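Local coordinates for DNA replication and repair protein RecF (Caldanaerobacter subterraneus subsp. tengcongensis, PDB 5Z69) that binds ATP and probably single-stranded DNA, acting as an ABC-type ATPase and recombination mediator in the RecFOR pathway of DNA repair, at residues A[20-25]-A[363-368]; A[14-19]-A[72-77]; A[10-15]-A[25-30]; A[30-35]-A[343-348]. All coordinates share one frame; numbering follows the deposited sequence.

Interaction 1 (A[20-25]-A[363-368]). With AGS (phosphothiophosphoric acid-adenylate ester), chain C.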
# COMPACT_ATOMS: atom_id res chain seq x y z
N ASN A 20 -8.51 -35.01 -20.63
CA ASN A 20 -9.06 -35.66 -21.80
C ASN A 20 -7.97 -36.36 -22.61
O ASN A 20 -8.24 -36.87 -23.70
CB ASN A 20 -9.79 -34.63 -22.69
CG ASN A 20 -8.83 -33.81 -23.56
OD1 ASN A 20 -7.75 -33.40 -23.11
ND2 ASN A 20 -9.21 -33.61 -24.81
N LEU A 21 -6.72 -36.36 -22.15
CA LEU A 21 -5.63 -36.95 -22.96
C LEU A 21 -5.74 -38.48 -22.98
O LEU A 21 -6.01 -39.07 -21.91
CB LEU A 21 -4.27 -36.49 -22.41
CG LEU A 21 -3.64 -35.17 -22.88
CD1 LEU A 21 -4.63 -34.17 -22.75
CD2 LEU A 21 -2.48 -34.75 -21.99
N LYS A 22 -5.58 -39.10 -24.13
CA LYS A 22 -5.56 -40.54 -24.18
C LYS A 22 -4.25 -41.06 -23.57
O LYS A 22 -3.30 -40.30 -23.36
CB LYS A 22 -5.74 -41.02 -25.60
CG LYS A 22 -6.96 -40.45 -26.30
CD LYS A 22 -8.22 -41.02 -25.69
CE LYS A 22 -9.50 -40.65 -26.46
NZ LYS A 22 -10.05 -39.32 -26.10
N LYS A 23 -4.25 -42.35 -23.22
CA LYS A 23 -3.12 -43.01 -22.58
C LYS A 23 -1.99 -43.14 -23.59
O LYS A 23 -2.05 -43.96 -24.50
CB LYS A 23 -3.54 -44.37 -22.05
CG LYS A 23 -2.62 -44.97 -21.01
CD LYS A 23 -3.17 -46.33 -20.58
CE LYS A 23 -2.15 -47.11 -19.77
NZ LYS A 23 -2.79 -48.24 -19.01
N GLN A 24 -0.95 -42.32 -23.45
CA GLN A 24 0.06 -42.31 -24.50
C GLN A 24 1.42 -41.83 -24.01
O GLN A 24 1.52 -41.13 -23.00
CB GLN A 24 -0.44 -41.45 -25.68
CG GLN A 24 -0.73 -40.03 -25.30
CD GLN A 24 -1.76 -39.36 -26.20
OE1 GLN A 24 -1.82 -39.59 -27.41
NE2 GLN A 24 -2.61 -38.53 -25.59
N LYS A 25 2.47 -42.25 -24.72
CA LYS A 25 3.82 -41.78 -24.47
C LYS A 25 4.21 -40.88 -25.61
O LYS A 25 4.00 -41.20 -26.77
CB LYS A 25 4.80 -42.94 -24.35
CG LYS A 25 6.25 -42.51 -24.19
CD LYS A 25 7.18 -43.77 -24.18
CE LYS A 25 6.79 -44.73 -23.04
NZ LYS A 25 7.76 -45.86 -22.85
N ILE A 363 -2.91 -32.32 -32.01
CA ILE A 363 -3.84 -32.93 -31.07
C ILE A 363 -5.29 -32.71 -31.47
O ILE A 363 -5.73 -31.58 -31.70
CB ILE A 363 -3.67 -32.39 -29.66
CG1 ILE A 363 -2.25 -32.64 -29.15
CG2 ILE A 363 -4.71 -33.05 -28.74
CD1 ILE A 363 -2.04 -32.22 -27.69
N TYR A 364 -6.04 -33.81 -31.52
CA TYR A 364 -7.48 -33.78 -31.70
C TYR A 364 -8.11 -34.80 -30.75
O TYR A 364 -7.70 -35.97 -30.77
CB TYR A 364 -7.85 -34.08 -33.15
CG TYR A 364 -9.33 -34.00 -33.40
CD1 TYR A 364 -10.08 -35.13 -33.68
CD2 TYR A 364 -9.99 -32.77 -33.34
CE1 TYR A 364 -11.45 -35.04 -33.90
CE2 TYR A 364 -11.34 -32.68 -33.56
CZ TYR A 364 -12.07 -33.81 -33.84
OH TYR A 364 -13.43 -33.70 -34.06
N ASP A 365 -9.10 -34.42 -29.98
CA ASP A 365 -9.77 -35.35 -29.10
C ASP A 365 -8.83 -36.06 -28.12
O ASP A 365 -8.97 -37.21 -27.85
CB ASP A 365 -10.56 -36.34 -29.93
CG ASP A 365 -11.62 -37.07 -29.13
OD1 ASP A 365 -12.09 -36.56 -28.13
OD2 ASP A 365 -11.97 -38.17 -29.53
N GLY A 366 -7.87 -35.32 -27.60
CA GLY A 366 -6.95 -35.82 -26.62
C GLY A 366 -5.95 -36.80 -27.16
O GLY A 366 -5.28 -37.44 -26.45
N ILE A 367 -5.89 -36.88 -28.46
CA ILE A 367 -4.99 -37.76 -29.12
C ILE A 367 -3.92 -36.96 -29.83
O ILE A 367 -4.22 -36.12 -30.62
CB ILE A 367 -5.74 -38.53 -30.17
CG1 ILE A 367 -6.94 -39.19 -29.55
CG2 ILE A 367 -4.84 -39.55 -30.79
CD1 ILE A 367 -7.93 -39.65 -30.58
N VAL A 368 -2.67 -37.26 -29.53
CA VAL A 368 -1.55 -36.49 -30.01
C VAL A 368 -0.85 -37.18 -31.15
O VAL A 368 -0.25 -38.19 -30.96
CB VAL A 368 -0.54 -36.25 -28.89
CG1 VAL A 368 0.53 -35.29 -29.30
CG2 VAL A 368 -1.23 -35.74 -27.66
PG AGS C . -5.86 -24.07 -24.95
S1G AGS C . -4.15 -23.77 -25.85
O2G AGS C . -7.00 -23.41 -25.78
O3G AGS C . -5.77 -23.34 -23.57
PB AGS C . -7.27 -26.46 -25.50
O1B AGS C . -6.71 -27.51 -26.40
O2B AGS C . -8.14 -25.45 -26.27
O3B AGS C . -6.11 -25.62 -24.74
PA AGS C . -7.78 -28.00 -23.20
O1A AGS C . -6.38 -28.55 -23.47
O2A AGS C . -7.99 -27.15 -21.99
O3A AGS C . -8.26 -27.16 -24.47
O5' AGS C . -8.81 -29.17 -23.19
C5' AGS C . -9.78 -29.21 -22.18
C4' AGS C . -10.82 -30.16 -22.71
O4' AGS C . -10.77 -31.38 -21.94
C3' AGS C . -12.24 -29.64 -22.60
O3' AGS C . -13.03 -30.09 -23.70
C2' AGS C . -12.69 -30.17 -21.24
O2' AGS C . -14.10 -30.38 -21.17
C1' AGS C . -11.94 -31.51 -21.16
N9 AGS C . -11.57 -31.90 -19.81
C8 AGS C . -11.14 -31.08 -18.79
N7 AGS C . -10.90 -31.72 -17.67
C5 AGS C . -11.19 -33.04 -17.97
C6 AGS C . -11.14 -34.22 -17.20
N6 AGS C . -10.75 -34.26 -15.93
N1 AGS C . -11.51 -35.38 -17.80
C2 AGS C . -11.90 -35.34 -19.08
N3 AGS C . -11.98 -34.29 -19.90
C4 AGS C . -11.61 -33.17 -19.28
O HOH W 1 -11.49 -35.20 -26.08
O HOH W 2 -12.72 -40.11 -27.49
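Gly366 O is held by two donors from opposite faces of its carbonyl plane: Lys22 N, almost straight at 2.9 Å from Gly366 O (175° at the hydrogen), and the amide nitrogen Gln24 NE2, 3.0 Å from the same oxygen. The other half of that amide turns to the next strand, where Val368 N donates to Gln24 OE1 at 3.3 Å. CG of Gln24 stands between backbone N and carbonyl carbon (chi1 59°) and the chain runs on extended, which brings the amide against the backbone from Gly366 to Val368. With an alanine in place of Gln24, Val368 N would probably lose this acceptor and Gly366 O one of its two donors. The charged contacts lie further out. Lys22, bent at chi2 and chi4, curls back so that NZ donates to Asp365 O at 2.9 Å; its salt bridge to Asp365 OD1 is long, and a water joins NZ to OD2. Packing is closest where Lys22 CG meets Ile367 CG1 at 3.5 Å. Gly366, at positive phi in the type I' turn from Tyr364 to Ile367, presses its CA on Asn20 O, where a side chain would clash. Asn20 CB lies beside the ribose oxygen O4' of the bound nucleotide, its amide gripped by Asn45 and Gln41. The turn linking strands 359-364 and 367-370 thus meets the loop before strand 24-27, with helix 43-55 lying against Leu21 and Ile363.

Interaction 2 (A[14-19]-A[72-77]). With AGS (phosphothiophosphoric acid-adenylate ester), chain C.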
# COMPACT_ATOMS: atom_id res chain seq x y z
N PHE A 14 4.70 -39.49 -20.28
CA PHE A 14 3.66 -40.51 -20.40
C PHE A 14 2.46 -40.03 -19.60
O PHE A 14 2.61 -39.71 -18.42
CB PHE A 14 4.13 -41.86 -19.87
CG PHE A 14 3.10 -42.96 -20.01
CD1 PHE A 14 2.93 -43.61 -21.23
CD2 PHE A 14 2.29 -43.32 -18.94
CE1 PHE A 14 1.98 -44.61 -21.39
CE2 PHE A 14 1.31 -44.34 -19.08
CZ PHE A 14 1.15 -44.97 -20.30
N VAL A 15 1.28 -39.97 -20.23
CA VAL A 15 0.08 -39.53 -19.53
C VAL A 15 -1.00 -40.61 -19.51
O VAL A 15 -1.33 -41.18 -20.53
CB VAL A 15 -0.48 -38.22 -20.14
CG1 VAL A 15 0.46 -37.05 -19.82
CG2 VAL A 15 -0.65 -38.36 -21.66
N ASP A 16 -1.54 -40.86 -18.33
CA ASP A 16 -2.53 -41.91 -18.13
C ASP A 16 -3.73 -41.35 -17.36
O ASP A 16 -3.58 -40.92 -16.22
CB ASP A 16 -1.87 -43.09 -17.39
CG ASP A 16 -2.81 -44.28 -17.20
OD1 ASP A 16 -3.89 -44.31 -17.84
OD2 ASP A 16 -2.44 -45.18 -16.40
N ASN A 17 -4.91 -41.35 -17.98
CA ASN A 17 -6.12 -40.74 -17.39
C ASN A 17 -5.93 -39.28 -17.00
O ASN A 17 -6.54 -38.80 -16.03
CB ASN A 17 -6.60 -41.51 -16.15
CG ASN A 17 -7.08 -42.91 -16.48
OD1 ASN A 17 -7.57 -43.17 -17.58
ND2 ASN A 17 -6.95 -43.81 -15.52
N PHE A 18 -5.08 -38.57 -17.72
CA PHE A 18 -4.89 -37.17 -17.40
C PHE A 18 -5.84 -36.33 -18.25
O PHE A 18 -5.74 -36.34 -19.47
CB PHE A 18 -3.44 -36.73 -17.61
CG PHE A 18 -3.16 -35.35 -17.08
CD1 PHE A 18 -2.74 -35.16 -15.77
CD2 PHE A 18 -3.37 -34.23 -17.88
CE1 PHE A 18 -2.49 -33.89 -15.27
CE2 PHE A 18 -3.13 -32.94 -17.38
CZ PHE A 18 -2.69 -32.78 -16.07
N ARG A 19 -6.77 -35.63 -17.59
CA ARG A 19 -7.77 -34.81 -18.29
C ARG A 19 -8.44 -35.60 -19.43
O ARG A 19 -8.85 -36.74 -19.24
CB ARG A 19 -7.12 -33.52 -18.83
CG ARG A 19 -6.62 -32.54 -17.76
CD ARG A 19 -7.75 -31.69 -17.15
NE ARG A 19 -7.22 -30.53 -16.45
CZ ARG A 19 -7.96 -29.59 -15.85
NH1 ARG A 19 -9.28 -29.67 -15.83
NH2 ARG A 19 -7.38 -28.57 -15.26
N GLU A 72 -12.73 -41.84 -13.91
CA GLU A 72 -11.63 -42.73 -13.57
C GLU A 72 -11.28 -42.52 -12.11
O GLU A 72 -11.81 -41.63 -11.48
CB GLU A 72 -10.43 -42.48 -14.49
CG GLU A 72 -10.72 -42.79 -15.94
CD GLU A 72 -11.05 -44.27 -16.19
OE1 GLU A 72 -11.72 -44.56 -17.21
OE2 GLU A 72 -10.63 -45.14 -15.39
N GLU A 73 -10.41 -43.35 -11.56
CA GLU A 73 -10.09 -43.21 -10.13
C GLU A 73 -8.74 -42.55 -9.83
O GLU A 73 -8.46 -42.22 -8.67
CB GLU A 73 -10.14 -44.58 -9.47
CG GLU A 73 -11.57 -45.05 -9.22
CD GLU A 73 -11.63 -46.33 -8.43
OE1 GLU A 73 -10.65 -47.11 -8.48
OE2 GLU A 73 -12.65 -46.55 -7.75
N TYR A 74 -7.90 -42.39 -10.85
CA TYR A 74 -6.56 -41.81 -10.70
C TYR A 74 -6.08 -41.17 -11.99
O TYR A 74 -6.60 -41.47 -13.07
CB TYR A 74 -5.52 -42.86 -10.29
CG TYR A 74 -5.15 -43.80 -11.43
CD1 TYR A 74 -5.90 -44.96 -11.68
CD2 TYR A 74 -4.07 -43.53 -12.27
CE1 TYR A 74 -5.57 -45.83 -12.73
CE2 TYR A 74 -3.74 -44.37 -13.30
CZ TYR A 74 -4.48 -45.53 -13.53
OH TYR A 74 -4.14 -46.33 -14.57
N PHE A 75 -5.06 -40.33 -11.88
CA PHE A 75 -4.25 -40.06 -13.06
C PHE A 75 -2.78 -40.31 -12.73
O PHE A 75 -2.38 -40.39 -11.57
CB PHE A 75 -4.45 -38.64 -13.58
CG PHE A 75 -3.81 -37.54 -12.74
CD1 PHE A 75 -2.44 -37.30 -12.80
CD2 PHE A 75 -4.58 -36.74 -11.93
CE1 PHE A 75 -1.86 -36.28 -12.05
CE2 PHE A 75 -4.01 -35.72 -11.15
CZ PHE A 75 -2.65 -35.47 -11.21
N TYR A 76 -1.98 -40.41 -13.78
CA TYR A 76 -0.59 -40.71 -13.61
C TYR A 76 0.20 -40.03 -14.70
O TYR A 76 -0.15 -40.12 -15.89
CB TYR A 76 -0.38 -42.23 -13.64
CG TYR A 76 1.08 -42.67 -13.68
CD1 TYR A 76 1.86 -42.65 -12.53
CD2 TYR A 76 1.66 -43.11 -14.85
CE1 TYR A 76 3.19 -43.08 -12.56
CE2 TYR A 76 2.99 -43.56 -14.89
CZ TYR A 76 3.74 -43.55 -13.72
OH TYR A 76 5.05 -43.94 -13.71
N VAL A 77 1.26 -39.33 -14.30
CA VAL A 77 2.14 -38.69 -15.28
C VAL A 77 3.58 -39.08 -14.98
O VAL A 77 4.00 -39.03 -13.81
CB VAL A 77 1.99 -37.15 -15.25
CG1 VAL A 77 2.91 -36.50 -16.29
CG2 VAL A 77 0.54 -36.74 -15.52
PG AGS C . -5.86 -24.07 -24.95
S1G AGS C . -4.15 -23.77 -25.85
O2G AGS C . -7.00 -23.41 -25.78
O3G AGS C . -5.77 -23.34 -23.57
PB AGS C . -7.27 -26.46 -25.50
O1B AGS C . -6.71 -27.51 -26.40
O2B AGS C . -8.14 -25.45 -26.27
O3B AGS C . -6.11 -25.62 -24.74
PA AGS C . -7.78 -28.00 -23.20
O1A AGS C . -6.38 -28.55 -23.47
O2A AGS C . -7.99 -27.15 -21.99
O3A AGS C . -8.26 -27.16 -24.47
O5' AGS C . -8.81 -29.17 -23.19
C5' AGS C . -9.78 -29.21 -22.18
C4' AGS C . -10.82 -30.16 -22.71
O4' AGS C . -10.77 -31.38 -21.94
C3' AGS C . -12.24 -29.64 -22.60
O3' AGS C . -13.03 -30.09 -23.70
C2' AGS C . -12.69 -30.17 -21.24
O2' AGS C . -14.10 -30.38 -21.17
C1' AGS C . -11.94 -31.51 -21.16
N9 AGS C . -11.57 -31.90 -19.81
C8 AGS C . -11.14 -31.08 -18.79
N7 AGS C . -10.90 -31.72 -17.67
C5 AGS C . -11.19 -33.04 -17.97
C6 AGS C . -11.14 -34.22 -17.20
N6 AGS C . -10.75 -34.26 -15.93
N1 AGS C . -11.51 -35.38 -17.80
C2 AGS C . -11.90 -35.34 -19.08
N3 AGS C . -11.98 -34.29 -19.90
C4 AGS C . -11.61 -33.17 -19.28
O HOH W 3 -8.03 -46.65 -15.71
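Phe18 drives the edge of its ring, through CD1, at one face of Phe75 in a T-shaped stack, centroids 5.2 Å apart and planes at 87°. The same CD1 lies 3.6 Å from Val77 CG2, so one ring corner is wedged between two side chains. CG of Phe75 sits between its backbone N and carbonyl carbon (chi1 74°), which turns a face of its ring toward the Phe18 edge. Helix 43-55 backs this apolar side: Glu48 and Ala49 touch Phe18, and Leu53 touches Val77. The backbones form an antiparallel pair of neighbouring strands, 9-16 and 74-83, in the six-stranded sheet of the nucleotide-binding head. Asp16 and Tyr76 are a hydrogen-bonded pair, with Asp16 N to Tyr76 O at 2.9 Å and Tyr76 N to Asp16 O at 3.0 Å. Beyond them the contact is more polar and, at Tyr74, Tyr76 and Asn17, partly open to solvent, though Asp16 is buried. Tyr74 OH donates to Asp16 OD2 at 2.7 Å, coming from above the carboxylate plane, while the carboxylate stands nearly upright to the ring (87°). Asn17 places ND2 over one face of that ring, 3.6 Å from Tyr74 CZ, and gives a weak bond to Tyr74 O. A leucine in place of Tyr74 would probably leave Asp16 without its hydroxyl donor and Asn17 ND2 without the ring face beneath it. At the outer end a water bridges Asn17 ND2 and Glu72 OE2. Past Phe18 the chain turns to the nucleotide, where Arg19 NH1 donates to adenine N7 at 3.2 Å, its NE salt-bridged to Glu48.

Interaction 3 (A[10-15]-A[25-30])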
# COMPACT_ATOMS: atom_id res chain seq x y z
N LEU A 10 13.03 -32.23 -21.59
CA LEU A 10 12.04 -33.28 -21.36
C LEU A 10 12.11 -34.23 -22.52
O LEU A 10 11.71 -33.88 -23.63
CB LEU A 10 10.65 -32.68 -21.21
CG LEU A 10 9.51 -33.68 -20.97
CD1 LEU A 10 9.66 -34.36 -19.60
CD2 LEU A 10 8.14 -32.99 -21.11
N LYS A 11 12.64 -35.43 -22.29
CA LYS A 11 12.82 -36.37 -23.38
C LYS A 11 11.48 -36.90 -23.82
O LYS A 11 11.21 -37.08 -25.00
CB LYS A 11 13.71 -37.55 -22.96
CG LYS A 11 15.00 -37.17 -22.26
CD LYS A 11 15.85 -38.42 -21.99
CE LYS A 11 17.18 -38.08 -21.33
NZ LYS A 11 17.95 -39.33 -21.11
N GLU A 12 10.62 -37.15 -22.84
CA GLU A 12 9.36 -37.78 -23.12
C GLU A 12 8.44 -37.59 -21.93
O GLU A 12 8.89 -37.29 -20.81
CB GLU A 12 9.55 -39.30 -23.41
CG GLU A 12 9.89 -40.07 -22.17
CD GLU A 12 9.80 -41.58 -22.35
OE1 GLU A 12 10.52 -42.12 -23.22
OE2 GLU A 12 9.01 -42.23 -21.63
N ILE A 13 7.15 -37.77 -22.16
CA ILE A 13 6.20 -37.79 -21.07
C ILE A 13 5.18 -38.88 -21.35
O ILE A 13 4.85 -39.17 -22.52
CB ILE A 13 5.48 -36.42 -20.89
CG1 ILE A 13 4.81 -36.33 -19.51
CG2 ILE A 13 4.47 -36.19 -22.00
CD1 ILE A 13 4.29 -34.89 -19.16
N PHE A 14 4.70 -39.49 -20.28
CA PHE A 14 3.66 -40.51 -20.40
C PHE A 14 2.46 -40.03 -19.60
O PHE A 14 2.61 -39.71 -18.42
CB PHE A 14 4.13 -41.86 -19.87
CG PHE A 14 3.10 -42.96 -20.01
CD1 PHE A 14 2.93 -43.61 -21.23
CD2 PHE A 14 2.29 -43.32 -18.94
CE1 PHE A 14 1.98 -44.61 -21.39
CE2 PHE A 14 1.31 -44.34 -19.08
CZ PHE A 14 1.15 -44.97 -20.30
N VAL A 15 1.28 -39.97 -20.23
CA VAL A 15 0.08 -39.53 -19.53
C VAL A 15 -1.00 -40.61 -19.51
O VAL A 15 -1.33 -41.18 -20.53
CB VAL A 15 -0.48 -38.22 -20.14
CG1 VAL A 15 0.46 -37.05 -19.82
CG2 VAL A 15 -0.65 -38.36 -21.66
N LYS A 25 2.47 -42.25 -24.72
CA LYS A 25 3.82 -41.78 -24.47
C LYS A 25 4.21 -40.88 -25.61
O LYS A 25 4.00 -41.20 -26.77
CB LYS A 25 4.80 -42.94 -24.35
CG LYS A 25 6.25 -42.51 -24.19
CD LYS A 25 7.18 -43.77 -24.18
CE LYS A 25 6.79 -44.73 -23.04
NZ LYS A 25 7.76 -45.86 -22.85
N LEU A 26 4.74 -39.72 -25.27
CA LEU A 26 5.10 -38.73 -26.27
C LEU A 26 6.59 -38.46 -26.16
O LEU A 26 7.09 -38.18 -25.08
CB LEU A 26 4.32 -37.44 -26.05
CG LEU A 26 2.81 -37.60 -25.91
CD1 LEU A 26 2.20 -36.23 -25.72
CD2 LEU A 26 2.25 -38.28 -27.16
N GLU A 27 7.29 -38.53 -27.29
CA GLU A 27 8.73 -38.28 -27.30
C GLU A 27 9.00 -36.97 -27.97
O GLU A 27 8.53 -36.68 -29.08
CB GLU A 27 9.49 -39.41 -28.02
CG GLU A 27 9.31 -40.79 -27.40
CD GLU A 27 10.54 -41.71 -27.58
OE1 GLU A 27 11.47 -41.37 -28.35
OE2 GLU A 27 10.57 -42.77 -26.93
N PHE A 28 9.75 -36.11 -27.30
CA PHE A 28 9.86 -34.73 -27.78
C PHE A 28 11.21 -34.46 -28.44
O PHE A 28 12.04 -35.35 -28.51
CB PHE A 28 9.61 -33.75 -26.65
CG PHE A 28 8.24 -33.88 -26.05
CD1 PHE A 28 7.10 -33.75 -26.85
CD2 PHE A 28 8.08 -34.20 -24.70
CE1 PHE A 28 5.80 -33.89 -26.32
CE2 PHE A 28 6.78 -34.36 -24.14
CZ PHE A 28 5.65 -34.20 -24.96
N CYS A 29 11.39 -33.22 -28.92
CA CYS A 29 12.57 -32.87 -29.71
C CYS A 29 13.33 -31.73 -29.07
O CYS A 29 12.81 -31.00 -28.20
CB CYS A 29 12.17 -32.49 -31.16
SG CYS A 29 10.57 -31.60 -31.40
N GLU A 30 14.57 -31.57 -29.51
CA GLU A 30 15.34 -30.37 -29.20
C GLU A 30 14.69 -29.18 -29.90
O GLU A 30 14.22 -29.30 -31.03
CB GLU A 30 16.79 -30.51 -29.66
CG GLU A 30 17.59 -31.58 -28.93
CD GLU A 30 18.20 -31.09 -27.63
OE1 GLU A 30 17.94 -29.92 -27.23
OE2 GLU A 30 18.95 -31.87 -27.01
O HOH W 4 13.36 -36.76 -26.98
O HOH W 5 8.73 -44.62 -20.29
O HOH W 6 10.72 -44.69 -23.01
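Lys11 O is gripped by two donors: Phe28 N, at 2.9 Å and almost straight (175° at the hydrogen), and a water that also donates to Phe28 O. Further along, Ile13 and Leu26 form a hydrogen-bonded antiparallel pair, Leu26 N reaching Ile13 O at 2.8 Å and Ile13 N reaching Leu26 O at 2.9 Å. Strands 9-16 and 24-27 are thereby zipped into a beta hairpin. On the face of Ile13 and Leu26 the contact is apolar. Phe28 CE2 touches both Leu10 CD2 and Ile13 CG2, each at 3.6 Å, the isoleucine methyl at the ring's edge, near its plane. With CG beside the backbone N (chi1 -61°), the Phe28 side chain lies side by side with Leu10; Phe346 and Phe361 meet its ring in edge-to-face pairs. Helix 43-55 covers Leu10, Ile13 and Leu26. The face of Glu12, Phe14 and Lys25 is largely polar. Lys25 lays its aliphatic chain by the Glu12 carboxylate, CD 3.5 Å from Glu12 OE2, while its CB abuts the edge of the Phe14 ring. Two waters bridge Lys25 NZ to Glu12, one at each carboxylate oxygen. Glu27 runs beside Glu12, its OE2 3.8 Å from Glu12 OE1. Opposite charges are therefore joined through water, and the nearby lysine is likely to ease the crowding of the two carboxylates, whereas the other face packs on the helix through apolar side chains.

Interaction 4 (A[30-35]-A[343-348])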
# COMPACT_ATOMS: atom_id res chain seq x y z
N GLU A 30 14.57 -31.57 -29.51
CA GLU A 30 15.34 -30.37 -29.20
C GLU A 30 14.69 -29.18 -29.90
O GLU A 30 14.22 -29.30 -31.03
CB GLU A 30 16.79 -30.51 -29.66
CG GLU A 30 17.59 -31.58 -28.93
CD GLU A 30 18.20 -31.09 -27.63
OE1 GLU A 30 17.94 -29.92 -27.23
OE2 GLU A 30 18.95 -31.87 -27.01
N GLY A 31 14.66 -28.04 -29.23
CA GLY A 31 14.16 -26.82 -29.84
C GLY A 31 12.67 -26.69 -29.64
O GLY A 31 12.16 -27.00 -28.57
N VAL A 32 11.97 -26.24 -30.68
CA VAL A 32 10.55 -25.94 -30.60
C VAL A 32 9.69 -27.19 -30.84
O VAL A 32 9.76 -27.82 -31.90
CB VAL A 32 10.16 -24.84 -31.62
CG1 VAL A 32 8.67 -24.61 -31.65
CG2 VAL A 32 10.93 -23.52 -31.32
N ASN A 33 8.90 -27.55 -29.83
CA ASN A 33 7.90 -28.60 -29.99
C ASN A 33 6.56 -27.92 -30.19
O ASN A 33 5.99 -27.38 -29.25
CB ASN A 33 7.88 -29.54 -28.78
CG ASN A 33 9.19 -30.33 -28.62
OD1 ASN A 33 9.22 -31.53 -28.81
ND2 ASN A 33 10.27 -29.64 -28.27
N LEU A 34 6.07 -27.92 -31.43
CA LEU A 34 4.81 -27.26 -31.77
C LEU A 34 3.65 -28.20 -31.47
O LEU A 34 3.58 -29.30 -31.98
CB LEU A 34 4.80 -26.85 -33.25
CG LEU A 34 3.80 -25.82 -33.78
CD1 LEU A 34 2.54 -26.50 -34.28
CD2 LEU A 34 3.45 -24.76 -32.75
N ILE A 35 2.75 -27.76 -30.59
CA ILE A 35 1.54 -28.53 -30.33
C ILE A 35 0.34 -27.75 -30.81
O ILE A 35 0.01 -26.71 -30.26
CB ILE A 35 1.40 -28.84 -28.84
CG1 ILE A 35 2.62 -29.64 -28.36
CG2 ILE A 35 0.10 -29.60 -28.58
CD1 ILE A 35 3.02 -29.31 -26.95
N PHE A 343 16.74 -22.95 -26.03
CA PHE A 343 15.83 -23.67 -25.12
C PHE A 343 15.09 -24.82 -25.79
O PHE A 343 14.80 -24.77 -26.99
CB PHE A 343 14.76 -22.72 -24.54
CG PHE A 343 15.30 -21.57 -23.75
CD1 PHE A 343 15.36 -21.62 -22.36
CD2 PHE A 343 15.71 -20.40 -24.40
CE1 PHE A 343 15.84 -20.56 -21.64
CE2 PHE A 343 16.19 -19.34 -23.69
CZ PHE A 343 16.26 -19.40 -22.31
N GLN A 344 14.72 -25.85 -25.03
CA GLN A 344 13.60 -26.67 -25.47
C GLN A 344 12.33 -25.87 -25.14
O GLN A 344 12.21 -25.35 -24.04
CB GLN A 344 13.57 -28.04 -24.80
CG GLN A 344 12.45 -28.93 -25.31
CD GLN A 344 12.30 -30.23 -24.52
OE1 GLN A 344 12.35 -30.22 -23.29
NE2 GLN A 344 12.10 -31.33 -25.23
N SER A 345 11.42 -25.75 -26.10
CA SER A 345 10.16 -25.05 -25.83
C SER A 345 8.97 -25.87 -26.29
O SER A 345 9.08 -26.71 -27.17
CB SER A 345 10.12 -23.66 -26.50
OG SER A 345 10.34 -23.77 -27.90
N PHE A 346 7.83 -25.62 -25.66
CA PHE A 346 6.58 -26.25 -26.02
C PHE A 346 5.62 -25.13 -26.33
O PHE A 346 5.31 -24.31 -25.47
CB PHE A 346 6.06 -27.16 -24.89
CG PHE A 346 6.92 -28.39 -24.68
CD1 PHE A 346 6.58 -29.59 -25.29
CD2 PHE A 346 8.07 -28.32 -23.90
CE1 PHE A 346 7.39 -30.72 -25.12
CE2 PHE A 346 8.90 -29.44 -23.74
CZ PHE A 346 8.56 -30.64 -24.36
N ILE A 347 5.19 -25.06 -27.59
CA ILE A 347 4.34 -23.96 -28.03
C ILE A 347 2.99 -24.47 -28.54
O ILE A 347 2.93 -25.33 -29.43
CB ILE A 347 5.03 -23.13 -29.15
CG1 ILE A 347 6.34 -22.53 -28.64
CG2 ILE A 347 4.11 -22.00 -29.61
CD1 ILE A 347 7.12 -21.76 -29.71
N THR A 348 1.91 -23.95 -27.98
CA THR A 348 0.59 -24.34 -28.44
C THR A 348 0.07 -23.35 -29.46
O THR A 348 0.30 -22.14 -29.36
CB THR A 348 -0.43 -24.47 -27.28
OG1 THR A 348 -0.55 -23.22 -26.61
CG2 THR A 348 0.01 -25.53 -26.29
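Asn33 lays its amide against the ring of Phe346, the two planes 21° apart, with Asn33 CB 3.7 Å from Phe346 CD1. Its CG is anti to the carbonyl carbon (chi1 -65°), which sets the amide beside the ring and lets ND2 form weak bonds to Ser345 O and Gly31 O. Ile35 CD1 meets the Phe346 ring at its edge, in plane, 3.9 Å from Phe346 CD1. On the other face of the sheet Val32 CG1 packs on Ile347 CD1 at 3.8 Å, and Val32 CG2 on Ser345 OG. Between the faces four backbone bonds stitch the parallel strands 32-36 and 345-349: Ser345 N to Gly31 O, Asn33 N to Ser345 O, Ile347 N to Asn33 O, and Ile35 N to Ile347 O, the last of them 2.7 Å. At the entry Gly31 has backbone angles that would jam a side chain against the preceding carbonyl. Further out, Cys29 N donates to Asn33 OD1, and Gln344 spans from Leu10 N to Cys29 O, fixing the approach to both strands. At the far end Thr348 OG1 bonds to Asp322 and Asp323 and its side chain touches Lys43 and the nucleotide. These are central strands of the P-loop NTPase sheet, with strand 32-36 leading into the Walker A loop. Asn33 is thus a buried polar side chain whose oxygen is held by Cys29 N and whose nitrogen is held more weakly by backbone carbonyls, which probably offsets part of the cost of burial.

In the fold
Interactions 3 and 2 extend one antiparallel sheet: strand 9-16 pairs with 24-27 in interaction 3 and with 74-83 in interaction 2, their centres about 16 Å apart. Interaction 4 belongs to the mixed sheet, with strand 32-36 between 345-349 and 359-364. Interaction 1 joins the two, setting the start of strand 24-27 against the turn that follows strand 359-364. Its centre lies about 18 Å from that of interaction 4. Helix 43-55 touches all four. Along the chain, residues 10 to 35 supply one segment of every contact; in interactions 1 and 4 the partner comes from residues 343-368, over 300 positions later. N- and C-terminal regions thereby build a single head, in which interactions 1, 2 and 4 each bring residues to the bound nucleotide.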